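Local coordinates for protein MxaA (Stigmatella aurantiaca, PDB 4W4T) that belongs to the myxalamid PKS-NRPS pathway and ends in the NADPH-binding reductase domain described here, which probably releases the finished chain by reduction, yielding a primary alcohol, at residues L228-S233 and G305-L310; E206-P211 and V224-V229; A145-G150 and D296-P301; L174-A177 and I182-L185. One frame throughout, in Å; residues are numbered along the deposited sequence.

Interaction 1 (L228-S233 and G305-L310); sequences LVREAS and GQTYHL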
loop_
_atom_site.group_PDB
_atom_site.type_symbol
_atom_site.label_atom_id
_atom_site.label_comp_id
_atom_site.label_asym_id
_atom_site.label_seq_id
_atom_site.Cartn_x
_atom_site.Cartn_y
_atom_site.Cartn_z
ATOM N N LEU A 228 9.449 -19.964 19.728
ATOM C CA LEU A 228 9.089 -19.800 21.139
ATOM C C LEU A 228 8.280 -20.990 21.620
ATOM O O LEU A 228 8.519 -21.516 22.708
ATOM C CB LEU A 228 8.302 -18.514 21.362
ATOM C CG LEU A 228 9.094 -17.215 21.220
ATOM C CD1 LEU A 228 8.178 -16.024 21.448
ATOM C CD2 LEU A 228 10.258 -17.182 22.202
ATOM N N VAL A 229 7.335 -21.418 20.784
ATOM C CA VAL A 229 6.455 -22.523 21.134
ATOM C C VAL A 229 7.255 -23.827 21.215
ATOM O O VAL A 229 7.054 -24.643 22.126
ATOM C CB VAL A 229 5.298 -22.650 20.120
ATOM C CG1 VAL A 229 4.508 -23.924 20.362
ATOM C CG2 VAL A 229 4.377 -21.449 20.229
ATOM N N ARG A 230 8.189 -24.012 20.290
ATOM C CA ARG A 230 9.044 -25.198 20.343
ATOM C C ARG A 230 9.901 -25.248 21.617
ATOM O O ARG A 230 10.043 -26.307 22.237
ATOM C CB ARG A 230 9.915 -25.276 19.089
ATOM C CG ARG A 230 9.082 -25.615 17.850
ATOM C CD ARG A 230 9.900 -25.978 16.619
ATOM N NE ARG A 230 8.978 -26.189 15.495
ATOM C CZ ARG A 230 8.337 -27.330 15.268
ATOM N NH1 ARG A 230 8.543 -28.374 16.069
ATOM N NH2 ARG A 230 7.493 -27.438 14.249
ATOM N N GLU A 231 10.459 -24.115 22.027
ATOM C CA GLU A 231 11.235 -24.105 23.269
ATOM C C GLU A 231 10.364 -24.443 24.477
ATOM O O GLU A 231 10.818 -25.114 25.399
ATOM C CB GLU A 231 11.920 -22.750 23.483
ATOM C CG GLU A 231 12.642 -22.597 24.841
ATOM C CD GLU A 231 13.775 -23.611 25.076
ATOM O OE1 GLU A 231 14.228 -24.259 24.111
ATOM O OE2 GLU A 231 14.212 -23.762 26.242
ATOM N N ALA A 232 9.125 -23.964 24.482
ATOM C CA ALA A 232 8.192 -24.293 25.553
ATOM C C ALA A 232 7.959 -25.796 25.584
ATOM O O ALA A 232 7.935 -26.407 26.648
ATOM C CB ALA A 232 6.875 -23.555 25.381
ATOM N N SER A 233 7.786 -26.377 24.402
ATOM C CA SER A 233 7.600 -27.811 24.252
ATOM C C SER A 233 8.821 -28.533 24.806
ATOM O O SER A 233 8.687 -29.517 25.543
ATOM C CB SER A 233 7.378 -28.175 22.772
ATOM O OG SER A 233 7.125 -29.555 22.590
ATOM N N GLY A 305 3.689 -32.707 21.007
ATOM C CA GLY A 305 5.053 -32.549 20.548
ATOM C C GLY A 305 5.180 -32.612 19.031
ATOM O O GLY A 305 6.266 -32.399 18.499
ATOM N N GLN A 306 4.083 -32.881 18.334
ATOM C CA GLN A 306 4.153 -33.120 16.889
ATOM C C GLN A 306 3.774 -31.894 16.066
ATOM O O GLN A 306 3.192 -30.946 16.581
ATOM C CB GLN A 306 3.253 -34.286 16.485
ATOM C CG GLN A 306 3.480 -35.567 17.284
ATOM C CD GLN A 306 4.941 -35.925 17.394
ATOM O OE1 GLN A 306 5.628 -36.128 16.388
ATOM N NE2 GLN A 306 5.435 -35.989 18.625
ATOM N N THR A 307 4.098 -31.944 14.769
ATOM C CA THR A 307 3.809 -30.860 13.834
ATOM C C THR A 307 3.018 -31.423 12.662
ATOM O O THR A 307 3.342 -32.503 12.168
ATOM C CB THR A 307 5.123 -30.192 13.343
ATOM O OG1 THR A 307 5.759 -29.544 14.453
ATOM C CG2 THR A 307 4.869 -29.157 12.214
ATOM N N TYR A 308 1.972 -30.718 12.231
ATOM C CA TYR A 308 1.154 -31.182 11.114
ATOM C C TYR A 308 0.969 -30.106 10.057
ATOM O O TYR A 308 0.768 -28.931 10.362
ATOM C CB TYR A 308 -0.210 -31.668 11.613
ATOM C CG TYR A 308 -0.065 -32.795 12.608
ATOM C CD1 TYR A 308 0.055 -34.111 12.180
ATOM C CD2 TYR A 308 0.004 -32.533 13.973
ATOM C CE1 TYR A 308 0.211 -35.154 13.087
ATOM C CE2 TYR A 308 0.159 -33.565 14.889
ATOM C CZ TYR A 308 0.264 -34.870 14.445
ATOM O OH TYR A 308 0.424 -35.894 15.353
ATOM N N HIS A 309 1.057 -30.529 8.804
ATOM C CA HIS A 309 0.833 -29.636 7.683
ATOM C C HIS A 309 -0.594 -29.769 7.218
ATOM O O HIS A 309 -0.979 -30.789 6.634
ATOM C CB HIS A 309 1.807 -29.943 6.554
ATOM C CG HIS A 309 3.210 -29.515 6.844
ATOM N ND1 HIS A 309 4.295 -29.964 6.121
ATOM C CD2 HIS A 309 3.709 -28.678 7.787
ATOM C CE1 HIS A 309 5.398 -29.415 6.597
ATOM N NE2 HIS A 309 5.068 -28.625 7.606
ATOM N N LEU A 310 -1.398 -28.748 7.495
ATOM C CA LEU A 310 -2.799 -28.793 7.114
ATOM C C LEU A 310 -2.945 -28.153 5.746
ATOM O O LEU A 310 -3.396 -27.018 5.609
ATOM C CB LEU A 310 -3.674 -28.104 8.162
ATOM C CG LEU A 310 -3.446 -28.656 9.571
ATOM C CD1 LEU A 310 -4.447 -28.047 10.567
ATOM C CD2 LEU A 310 -3.532 -30.178 9.569
HETATM O O HOH W 1 7.191 -31.000 16.335
#

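Interaction 2 (E206-P211 and V224-V229); sequences EPLEGP and VAEKLV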
loop_
_atom_site.group_PDB
_atom_site.type_symbol
_atom_site.label_atom_id
_atom_site.label_comp_id
_atom_site.label_asym_id
_atom_site.label_seq_id
_atom_site.Cartn_x
_atom_site.Cartn_y
_atom_site.Cartn_z
ATOM N N GLU A 206 10.615 -32.095 9.655
ATOM C CA GLU A 206 11.868 -31.432 9.336
ATOM C C GLU A 206 12.062 -30.223 10.235
ATOM O O GLU A 206 11.165 -29.380 10.339
ATOM C CB GLU A 206 11.903 -31.016 7.869
ATOM C CG GLU A 206 13.252 -30.480 7.425
ATOM C CD GLU A 206 14.344 -31.537 7.478
ATOM O OE1 GLU A 206 14.021 -32.741 7.326
ATOM O OE2 GLU A 206 15.521 -31.166 7.668
ATOM N N PRO A 207 13.231 -30.135 10.892
ATOM C CA PRO A 207 13.574 -28.993 11.745
ATOM C C PRO A 207 13.508 -27.674 10.980
ATOM O O PRO A 207 13.736 -27.653 9.761
ATOM C CB PRO A 207 15.013 -29.295 12.177
ATOM C CG PRO A 207 15.135 -30.768 12.071
ATOM C CD PRO A 207 14.289 -31.161 10.899
ATOM N N LEU A 208 13.184 -26.591 11.681
ATOM C CA LEU A 208 13.188 -25.273 11.072
ATOM C C LEU A 208 14.600 -24.866 10.713
ATOM O O LEU A 208 15.533 -25.092 11.490
ATOM C CB LEU A 208 12.589 -24.220 12.008
ATOM C CG LEU A 208 11.081 -24.219 12.235
ATOM C CD1 LEU A 208 10.754 -23.216 13.332
ATOM C CD2 LEU A 208 10.354 -23.876 10.952
ATOM N N GLU A 209 14.744 -24.260 9.541
ATOM C CA GLU A 209 16.000 -23.641 9.140
ATOM C C GLU A 209 16.187 -22.303 9.822
ATOM O O GLU A 209 15.330 -21.849 10.584
ATOM C CB GLU A 209 16.049 -23.442 7.624
ATOM C CG GLU A 209 16.149 -24.715 6.830
ATOM C CD GLU A 209 16.148 -24.452 5.337
ATOM O OE1 GLU A 209 16.442 -23.308 4.929
ATOM O OE2 GLU A 209 15.822 -25.382 4.576
ATOM N N GLY A 210 17.309 -21.660 9.525
ATOM C CA GLY A 210 17.603 -20.356 10.085
ATOM C C GLY A 210 16.704 -19.266 9.527
ATOM O O GLY A 210 16.027 -19.463 8.510
ATOM N N PRO A 211 16.706 -18.098 10.181
ATOM C CA PRO A 211 15.766 -17.018 9.882
ATOM C C PRO A 211 16.007 -16.341 8.533
ATOM O O PRO A 211 15.073 -15.746 7.996
ATOM C CB PRO A 211 15.990 -16.036 11.035
ATOM C CG PRO A 211 17.375 -16.286 11.480
ATOM C CD PRO A 211 17.583 -17.764 11.316
ATOM N N VAL A 224 9.507 -16.764 14.336
ATOM C CA VAL A 224 9.902 -16.492 15.711
ATOM C C VAL A 224 8.886 -17.084 16.706
ATOM O O VAL A 224 9.264 -17.728 17.698
ATOM C CB VAL A 224 10.061 -14.973 15.935
ATOM C CG1 VAL A 224 10.376 -14.669 17.383
ATOM C CG2 VAL A 224 11.163 -14.437 15.035
ATOM N N ALA A 225 7.597 -16.857 16.453
ATOM C CA ALA A 225 6.557 -17.402 17.327
ATOM C C ALA A 225 6.677 -18.923 17.458
ATOM O O ALA A 225 6.608 -19.469 18.569
ATOM C CB ALA A 225 5.172 -17.023 16.814
ATOM N N GLU A 226 6.883 -19.610 16.337
ATOM C CA GLU A 226 6.953 -21.068 16.411
ATOM C C GLU A 226 8.204 -21.516 17.158
ATOM O O GLU A 226 8.163 -22.513 17.872
ATOM C CB GLU A 226 6.906 -21.701 15.012
ATOM C CG GLU A 226 6.272 -23.097 15.022
ATOM C CD GLU A 226 6.478 -23.819 13.710
ATOM O OE1 GLU A 226 5.621 -23.683 12.820
ATOM O OE2 GLU A 226 7.507 -24.506 13.577
ATOM N N LYS A 227 9.303 -20.778 17.021
ATOM C CA LYS A 227 10.504 -21.059 17.827
ATOM C C LYS A 227 10.204 -20.981 19.326
ATOM O O LYS A 227 10.638 -21.841 20.100
ATOM C CB LYS A 227 11.639 -20.096 17.478
ATOM C CG LYS A 227 12.178 -20.264 16.062
ATOM C CD LYS A 227 13.018 -21.515 15.936
ATOM C CE LYS A 227 14.442 -21.265 16.390
ATOM N NZ LYS A 227 15.261 -22.499 16.192
ATOM N N LEU A 228 9.449 -19.964 19.728
ATOM C CA LEU A 228 9.089 -19.800 21.139
ATOM C C LEU A 228 8.280 -20.990 21.620
ATOM O O LEU A 228 8.519 -21.516 22.708
ATOM C CB LEU A 228 8.302 -18.514 21.362
ATOM C CG LEU A 228 9.094 -17.215 21.220
ATOM C CD1 LEU A 228 8.178 -16.024 21.448
ATOM C CD2 LEU A 228 10.258 -17.182 22.202
ATOM N N VAL A 229 7.335 -21.418 20.784
ATOM C CA VAL A 229 6.455 -22.523 21.134
ATOM C C VAL A 229 7.255 -23.827 21.215
ATOM O O VAL A 229 7.054 -24.643 22.126
ATOM C CB VAL A 229 5.298 -22.650 20.120
ATOM C CG1 VAL A 229 4.508 -23.924 20.362
ATOM C CG2 VAL A 229 4.377 -21.449 20.229
HETATM O O HOH W 2 16.193 -22.750 13.525
#

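Interaction 3 (A145-G150 and D296-P301); sequences AIYHNG and DLSMRP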
loop_
_atom_site.group_PDB
_atom_site.type_symbol
_atom_site.label_atom_id
_atom_site.label_comp_id
_atom_site.label_asym_id
_atom_site.label_seq_id
_atom_site.Cartn_x
_atom_site.Cartn_y
_atom_site.Cartn_z
ATOM N N ALA A 145 -7.160 -25.663 28.617
ATOM C CA ALA A 145 -6.374 -25.790 27.392
ATOM C C ALA A 145 -6.528 -24.554 26.498
ATOM O O ALA A 145 -7.489 -23.781 26.610
ATOM C CB ALA A 145 -6.769 -27.069 26.641
ATOM N N ILE A 146 -5.550 -24.349 25.625
ATOM C CA ILE A 146 -5.493 -23.150 24.797
ATOM C C ILE A 146 -5.380 -23.493 23.311
ATOM O O ILE A 146 -4.516 -24.271 22.916
ATOM C CB ILE A 146 -4.290 -22.256 25.177
ATOM C CG1 ILE A 146 -4.393 -21.825 26.642
ATOM C CG2 ILE A 146 -4.233 -21.019 24.270
ATOM C CD1 ILE A 146 -3.062 -21.513 27.285
ATOM N N TYR A 147 -6.258 -22.909 22.507
ATOM C CA TYR A 147 -6.123 -22.932 21.057
ATOM C C TYR A 147 -5.695 -21.532 20.630
ATOM O O TYR A 147 -6.492 -20.597 20.656
ATOM C CB TYR A 147 -7.429 -23.349 20.370
ATOM C CG TYR A 147 -7.794 -24.813 20.595
ATOM C CD1 TYR A 147 -8.198 -25.262 21.840
ATOM C CD2 TYR A 147 -7.743 -25.733 19.555
ATOM C CE1 TYR A 147 -8.538 -26.593 22.061
ATOM C CE2 TYR A 147 -8.077 -27.069 19.768
ATOM C CZ TYR A 147 -8.468 -27.491 21.029
ATOM O OH TYR A 147 -8.815 -28.814 21.241
ATOM N N HIS A 148 -4.425 -21.393 20.259
ATOM C CA HIS A 148 -3.888 -20.082 19.925
ATOM C C HIS A 148 -3.879 -19.841 18.402
ATOM O O HIS A 148 -2.965 -20.260 17.689
ATOM C CB HIS A 148 -2.482 -19.927 20.541
ATOM C CG HIS A 148 -1.849 -18.594 20.264
ATOM N ND1 HIS A 148 -2.584 -17.441 20.125
ATOM C CD2 HIS A 148 -0.556 -18.246 20.063
ATOM C CE1 HIS A 148 -1.771 -16.429 19.867
ATOM N NE2 HIS A 148 -0.537 -16.893 19.814
ATOM N N ASN A 149 -4.930 -19.184 17.923
ATOM C CA ASN A 149 -5.113 -18.895 16.503
ATOM C C ASN A 149 -5.109 -17.383 16.231
ATOM O O ASN A 149 -5.299 -16.946 15.100
ATOM C CB ASN A 149 -6.425 -19.525 15.998
ATOM C CG ASN A 149 -6.702 -19.212 14.535
ATOM O OD1 ASN A 149 -5.824 -19.343 13.686
ATOM N ND2 ASN A 149 -7.909 -18.743 14.248
ATOM N N GLY A 150 -4.874 -16.582 17.263
ATOM C CA GLY A 150 -4.861 -15.140 17.107
ATOM C C GLY A 150 -3.518 -14.694 16.565
ATOM O O GLY A 150 -2.486 -15.236 16.962
ATOM N N ASP A 296 -9.542 -32.273 15.523
ATOM C CA ASP A 296 -9.253 -33.685 15.541
ATOM C C ASP A 296 -7.877 -33.978 16.078
ATOM O O ASP A 296 -7.730 -34.761 16.929
ATOM C CB ASP A 296 -9.418 -34.297 14.148
ATOM C CG ASP A 296 -10.854 -34.609 13.818
ATOM O OD1 ASP A 296 -11.700 -34.606 14.677
ATOM O OD2 ASP A 296 -11.150 -34.919 12.701
ATOM N N LEU A 297 -6.872 -33.311 15.554
ATOM C CA LEU A 297 -5.490 -33.561 15.965
ATOM C C LEU A 297 -5.269 -33.145 17.414
ATOM O O LEU A 297 -4.510 -33.786 18.139
ATOM C CB LEU A 297 -4.508 -32.821 15.063
ATOM C CG LEU A 297 -4.422 -33.372 13.633
ATOM C CD1 LEU A 297 -3.806 -32.317 12.712
ATOM C CD2 LEU A 297 -3.595 -34.659 13.613
ATOM N N SER A 298 -5.941 -32.079 17.831
ATOM C CA SER A 298 -5.753 -31.569 19.193
ATOM C C SER A 298 -6.242 -32.575 20.223
ATOM O O SER A 298 -5.889 -32.490 21.401
ATOM C CB SER A 298 -6.484 -30.243 19.387
ATOM O OG SER A 298 -7.890 -30.427 19.438
HETATM N N MSE A 299 -7.061 -33.524 19.787
HETATM C CA MSE A 299 -7.685 -34.424 20.740
HETATM C C MSE A 299 -7.022 -35.783 20.789
HETATM O O MSE A 299 -7.481 -36.678 21.502
HETATM C CB MSE A 299 -9.163 -34.541 20.431
HETATM C CG MSE A 299 -9.807 -33.188 20.557
HETATM SE SE MSE A 299 -11.665 -33.297 21.014
HETATM C CE MSE A 299 -12.231 -34.242 19.418
ATOM N N ARG A 300 -5.918 -35.913 20.067
ATOM C CA ARG A 300 -5.118 -37.124 20.090
ATOM C C ARG A 300 -3.893 -36.882 20.955
ATOM O O ARG A 300 -3.134 -35.950 20.698
ATOM C CB ARG A 300 -4.711 -37.533 18.673
ATOM C CG ARG A 300 -5.889 -37.823 17.742
ATOM C CD ARG A 300 -5.417 -38.003 16.305
ATOM N NE ARG A 300 -4.263 -38.895 16.216
ATOM C CZ ARG A 300 -4.360 -40.214 16.122
ATOM N NH1 ARG A 300 -5.559 -40.783 16.099
ATOM N NH2 ARG A 300 -3.266 -40.960 16.048
ATOM N N PRO A 301 -3.697 -37.705 21.998
ATOM C CA PRO A 301 -2.484 -37.515 22.800
ATOM C C PRO A 301 -1.241 -37.839 21.979
ATOM O O PRO A 301 -0.151 -37.373 22.296
ATOM C CB PRO A 301 -2.664 -38.491 23.979
ATOM C CG PRO A 301 -3.786 -39.385 23.609
ATOM C CD PRO A 301 -4.644 -38.646 22.622
#

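Interaction 4 (L174-A177 and I182-L185); sequences LRLA and IKPL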
loop_
_atom_site.group_PDB
_atom_site.type_symbol
_atom_site.label_atom_id
_atom_site.label_comp_id
_atom_site.label_asym_id
_atom_site.label_seq_id
_atom_site.Cartn_x
_atom_site.Cartn_y
_atom_site.Cartn_z
ATOM N N LEU A 174 2.156 -18.430 26.115
ATOM C CA LEU A 174 3.004 -19.426 26.771
ATOM C C LEU A 174 3.111 -19.145 28.265
ATOM O O LEU A 174 3.158 -20.063 29.073
ATOM C CB LEU A 174 4.399 -19.465 26.151
ATOM C CG LEU A 174 4.408 -19.978 24.705
ATOM C CD1 LEU A 174 5.792 -19.802 24.066
ATOM C CD2 LEU A 174 3.970 -21.451 24.661
ATOM N N ARG A 175 3.145 -17.870 28.616
ATOM C CA ARG A 175 3.130 -17.461 30.020
ATOM C C ARG A 175 1.880 -17.974 30.742
ATOM O O ARG A 175 1.955 -18.514 31.841
ATOM C CB ARG A 175 3.205 -15.938 30.109
ATOM C CG ARG A 175 3.621 -15.427 31.453
ATOM C CD ARG A 175 3.661 -13.893 31.495
ATOM N NE ARG A 175 4.534 -13.295 30.473
ATOM C CZ ARG A 175 5.866 -13.306 30.520
ATOM N NH1 ARG A 175 6.506 -13.914 31.516
ATOM N NH2 ARG A 175 6.564 -12.725 29.562
ATOM N N LEU A 176 0.727 -17.780 30.123
ATOM C CA LEU A 176 -0.535 -18.241 30.693
ATOM C C LEU A 176 -0.559 -19.765 30.798
ATOM O O LEU A 176 -1.042 -20.335 31.785
ATOM C CB LEU A 176 -1.705 -17.735 29.847
ATOM C CG LEU A 176 -3.105 -18.174 30.275
ATOM C CD1 LEU A 176 -3.493 -17.518 31.598
ATOM C CD2 LEU A 176 -4.131 -17.876 29.196
ATOM N N ALA A 177 -0.021 -20.431 29.782
ATOM C CA ALA A 177 -0.015 -21.890 29.733
ATOM C C ALA A 177 0.879 -22.493 30.818
ATOM O O ALA A 177 0.764 -23.673 31.137
ATOM C CB ALA A 177 0.437 -22.369 28.355
ATOM N N ILE A 182 -0.491 -26.149 34.490
ATOM C CA ILE A 182 -0.133 -26.427 33.101
ATOM C C ILE A 182 -1.339 -26.541 32.186
ATOM O O ILE A 182 -2.329 -27.202 32.513
ATOM C CB ILE A 182 0.699 -27.720 33.000
ATOM C CG1 ILE A 182 1.974 -27.585 33.827
ATOM C CG2 ILE A 182 1.028 -28.058 31.527
ATOM C CD1 ILE A 182 2.703 -26.280 33.577
ATOM N N LYS A 183 -1.252 -25.879 31.031
ATOM C CA LYS A 183 -2.319 -25.892 30.052
ATOM C C LYS A 183 -1.777 -26.298 28.682
ATOM O O LYS A 183 -0.954 -25.588 28.103
ATOM C CB LYS A 183 -2.995 -24.520 29.966
ATOM C CG LYS A 183 -3.412 -23.951 31.315
ATOM C CD LYS A 183 -3.970 -22.544 31.182
ATOM C CE LYS A 183 -4.169 -21.876 32.575
ATOM N NZ LYS A 183 -2.891 -21.775 33.341
ATOM N N PRO A 184 -2.235 -27.442 28.162
ATOM C CA PRO A 184 -1.820 -27.798 26.801
ATOM C C PRO A 184 -2.162 -26.700 25.803
ATOM O O PRO A 184 -3.184 -25.992 25.920
ATOM C CB PRO A 184 -2.611 -29.077 26.514
ATOM C CG PRO A 184 -2.780 -29.697 27.873
ATOM C CD PRO A 184 -3.010 -28.519 28.799
ATOM N N LEU A 185 -1.283 -26.564 24.818
ATOM C CA LEU A 185 -1.384 -25.504 23.840
ATOM C C LEU A 185 -1.463 -26.063 22.426
ATOM O O LEU A 185 -0.572 -26.778 21.984
ATOM C CB LEU A 185 -0.187 -24.571 23.956
ATOM C CG LEU A 185 -0.061 -23.613 22.771
ATOM C CD1 LEU A 185 -1.203 -22.601 22.776
ATOM C CD2 LEU A 185 1.289 -22.937 22.799
#

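Interaction 1 (L228-S233 and G305-L310)
Arg230 reaches out from its helix to the hydroxyl of Thr307 on the strand beneath, and its side chain is a good example of how one long residue can serve several partners in turn. CG stands beside the backbone N (chi1 -70°) and the chain then runs extended as far as NE, while its flank packs on Ile241. NE meets the first charge, forming a salt bridge with Glu226. The guanidinium then offers its edge to Thr307, the two side chains crossing at about a right angle. NH2 donates to Thr307 OG1 over 2.7 Å with an N-H...O angle of 153°, the hydroxyl tilted 17° from the guanidinium plane. The same NH2 lies 3.7 Å from Thr307 CG2.

Helix 217-234 here covers one face of the parallel Rossmann sheet; strand 307-310 belongs to that sheet and pairs with strand 239-248, whose Arg243 is touched by the Thr307 side chain.

NH1 turns to a water in the guanidinium plane, which accepts from Arg230 NH1 at 3.0 Å. This water donates to Gly305 O at 2.7 Å and also lies 2.8 Å from Thr307 OG1, so the arginine grips the strand and the loop before it together. One helical turn on, Ser233 OG comes within 4.2 Å of Gly305 CA.

Interaction 2 (E206-P211 and V224-V229)
Leu208 points toward helix 217-234, and its first torsion sets CG beside the backbone N (chi1 -73°), while Lys227 folds back on itself through two bends, chi2 -74° and chi3 -84°. The two side chains pass in opposite directions, and Leu208 CD1 rests 3.8 Å from Lys227 CD. Glu226 arrives differently, its chain extended beyond CG, so that its carboxylate slants across the end of the leucine with OE2 3.5 Å from Leu208 CD1.

The folded lysine also brings its ammonium back to the loop. A water accepts from Lys227 NZ at 2.8 Å and donates to Leu208 O at 3.2 Å, linking helix and loop backbone where the side chains themselves make no hydrogen bond across the contact.

The polar end of Glu226 is held from other directions. OE1 is hydrogen-bonded to Ser189, and OE2 forms a salt bridge with Arg243. The side chain of Lys222, an NADPH-binding residue although no cofactor is bound here, is about 6 Å from that of Glu226. A methyl group thus lies against a buried carboxylate whose charge is met by arginine, and this setting would probably keep Glu226 ionised despite its apolar neighbour.

Interaction 3 (A145-G150 and D296-P301)
Tyr147 and Ser298 meet through their hydroxyls. Tyr147 OH donates to Ser298 OG over only 2.6 Å, and the serine oxygen lies at the edge of the phenol ring, near its plane. Ser298 CB adds a carbon contact at the same corner, 3.6 Å from Tyr147 CE2.

What places the acceptor is the serine's torsion: chi1 of 72° sets OG between the backbone N and the carbonyl carbon. There it is also hydrogen-bonded to the carbonyl of Val295, one turn back along helix 287-298. Phenol, serine and helix backbone are thereby joined in a short relay, consistent with Ser298 OG accepting from the tyrosine and donating to the carbonyl.

The next shell packs round the ring. His186 from the adjacent strand meets it with the two planes at about 40° and also touches Ser298, while Leu75 of helix 66-78 packs against the tyrosine as well. Backbone bonds to Leu59 and Thr61 secure Tyr147 itself within the sheet. Strand 145-148 lies between strands 57-61 and 185-188, and just beyond it comes Asn149, an NADPH-binding residue: the contact joins strand to covering helix beside the C-terminal end of a Rossmann strand, where the nucleotide site lies.

Interaction 4 (L174-A177 and I182-L185)
Leu174 and Leu185 cross at about a right angle, touching through single methyls, with Leu174 CD2 3.6 Å from Leu185 CD2. Leu185 thus looks out from the start of its strand to the flank of helix 159-177, while Leu174 is also packed against Leu228 and Ala232 of helix 217-234.

Lys183 runs quite another way, alongside helix residues Leu176 and Ala177. Its chain is extended until the final torsion, where a bend (chi4 60°) turns the ammonium in toward the backbone. NZ donates to Leu176 O at 2.8 Å, nearly in line with the carbonyl (C=O...N angle 159°) though tilted somewhat from its plane. Arg181 O and Ser140 O also accept from this ammonium, so three carbonyls surround the buried charge and probably offset the cost of burying it.

The next carbonyl is taken up by the backbone. Lys183 N donates to Ala177 O at 3.0 Å, and Ile182 CA adds a C-H...O contact of 3.5 Å to the same oxygen. Ala177 CB in turn lies 3.5 Å from Lys183 O, so the returning chain lies close against the helix. Strand 145-148, helix 159-177 and strand 185-188 follow in order, the two strands parallel and adjacent; the contact closes the helix-to-strand turn of this beta-alpha-beta crossover in the Rossmann sheet.

How the interactions relate
Interactions 1, 3 and 4 each involve a strand of one parallel sheet, or the residues leading into it, while interaction 2 lies on a helix that covers it. Interactions 1 and 2 use successive turns of helix 217-234, their centres 9 Å apart, and meet where Leu208 CD1 lies 4.1 Å from Arg230 NE. Interaction 4 adjoins that helix through Leu174 CD1, 3.5 Å from Leu228 O, and joins interaction 3 by a probable hydrogen bond of 2.9 Å from Ile146 N to Pro184 O. Interactions 3 and 1 meet through Leu297 CD1, 3.8 Å from Tyr308 CG. Toward the NADPH site, interaction 3 contributes Asn149 and interaction 2 approaches Lys222; the nearest atoms of interactions 2 and 3 are about 6 Å apart.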